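Side-chain contact in antibiotic biosynthesis monooxygenase (Thermus thermophilus, PDB 1IUJ), which is of unknown function but is probably a monooxygenase, and binds zinc ions: residues 80-83 against 84-87. Numbering follows the deposited sequence.
Sequences TLPK and EAFL
F86 folds back over the turn that precedes it and brings its ring to L81, five residues earlier. Its CB lies 4.0 Å from K83 O, the carbonyl that also accepts the F86 backbone N-H. With CG anti to the carbonyl carbon and beside the backbone N (chi1 -51°), the ring is turned back toward 80-83. K83 O sits at the ring edge near its plane, nearest CD2. Next along the same side, CE2 approaches P82 O obliquely at 3.5 Å. CZ, the tip, ends 3.7 Å from L81 CB and also touches L81 CG, the two side chains crossing at about a right angle. One face of the ring receives A85 CB, offset toward the rim. The A85 methyl also meets L81 CD1 at 4.1 Å and P82 CG at a similar distance, tying leucine, proline and phenylalanine into one small apolar cluster. Outside the turn, Y14 packs on P82 and A85, while Q17 and A21 of helix 15-29 meet L81. E84 bends at chi2 (81°) and carries OE2 back to 3.4 Å from P82 CB and beside K83 N, though the angle there is too poor for a hydrogen bond. Two successive backbone bonds shape the turn: A85 N to P82 O at 2.9 Å and F86 N to K83 O at 3.3 Å. This i+3 to i bonding is the hallmark of a short 3-10 turn, here in the connection from helix 69-74 to strand 91-100 of a protein of the dimeric alpha-beta barrel superfamily.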
loop_
_atom_site.group_PDB
_atom_site.type_symbol
_atom_site.label_atom_id
_atom_site.label_comp_id
_atom_site.label_asym_id
_atom_site.label_seq_id
_atom_site.Cartn_x
_atom_site.Cartn_y
_atom_site.Cartn_z
ATOM N N THR B 80 17.346 17.172 3.461
ATOM C CA THR B 80 17.046 18.413 4.186
ATOM C C THR B 80 16.324 18.141 5.499
ATOM O O THR B 80 16.383 18.966 6.415
ATOM C CB THR B 80 16.252 19.470 3.338
ATOM O OG1 THR B 80 14.960 18.963 2.978
ATOM C CG2 THR B 80 16.918 19.752 1.995
ATOM N N LEU B 81 15.629 17.002 5.587
ATOM C CA LEU B 81 15.010 16.591 6.845
ATOM C C LEU B 81 16.079 16.088 7.814
ATOM O O LEU B 81 16.830 15.158 7.497
ATOM C CB LEU B 81 13.955 15.501 6.618
ATOM C CG LEU B 81 12.475 15.833 6.386
ATOM C CD1 LEU B 81 11.857 16.621 7.532
ATOM C CD2 LEU B 81 12.211 16.525 5.043
ATOM N N PRO B 82 16.143 16.681 9.003
ATOM C CA PRO B 82 17.132 16.271 10.008
ATOM C C PRO B 82 16.989 14.803 10.425
ATOM O O PRO B 82 15.879 14.274 10.402
ATOM C CB PRO B 82 16.830 17.194 11.194
ATOM C CG PRO B 82 15.441 17.659 10.974
ATOM C CD PRO B 82 15.281 17.781 9.483
ATOM N N LYS B 83 18.090 14.153 10.800
ATOM C CA LYS B 83 18.016 12.765 11.287
ATOM C C LYS B 83 16.991 12.618 12.410
ATOM O O LYS B 83 16.330 11.586 12.547
ATOM C CB LYS B 83 19.381 12.265 11.762
ATOM C CG LYS B 83 19.759 10.904 11.188
ATOM C CD LYS B 83 19.778 9.798 12.228
ATOM C CE LYS B 83 20.181 8.477 11.574
ATOM N NZ LYS B 83 20.872 7.521 12.492
ATOM N N GLU B 84 16.857 13.675 13.208
ATOM C CA GLU B 84 15.982 13.676 14.368
ATOM C C GLU B 84 14.505 13.590 14.003
ATOM O O GLU B 84 13.687 13.276 14.859
ATOM C CB GLU B 84 16.228 14.943 15.191
ATOM C CG GLU B 84 17.607 15.001 15.845
ATOM C CD GLU B 84 18.728 15.452 14.924
ATOM O OE1 GLU B 84 19.881 15.496 15.405
ATOM O OE2 GLU B 84 18.480 15.753 13.733
ATOM N N ALA B 85 14.175 13.880 12.748
ATOM C CA ALA B 85 12.795 13.865 12.282
ATOM C C ALA B 85 12.214 12.445 12.296
ATOM O O ALA B 85 11.006 12.283 12.265
ATOM C CB ALA B 85 12.684 14.445 10.880
ATOM N N PHE B 86 13.085 11.452 12.330
ATOM C CA PHE B 86 12.654 10.062 12.136
ATOM C C PHE B 86 12.860 9.180 13.352
ATOM O O PHE B 86 13.866 9.321 14.077
ATOM C CB PHE B 86 13.366 9.476 10.922
ATOM C CG PHE B 86 13.265 10.335 9.688
ATOM C CD1 PHE B 86 12.156 10.257 8.854
ATOM C CD2 PHE B 86 14.284 11.244 9.372
ATOM C CE1 PHE B 86 12.046 11.048 7.708
ATOM C CE2 PHE B 86 14.186 12.058 8.253
ATOM C CZ PHE B 86 13.067 11.971 7.399
ATOM N N LEU B 87 11.935 8.253 13.590
ATOM C CA LEU B 87 12.116 7.331 14.706
ATOM C C LEU B 87 13.078 6.167 14.446
ATOM O O LEU B 87 13.479 5.462 15.380
ATOM C CB LEU B 87 10.779 6.766 15.165
ATOM C CG LEU B 87 9.627 7.636 15.631
ATOM C CD1 LEU B 87 8.436 6.732 15.920
ATOM C CD2 LEU B 87 9.966 8.488 16.853
#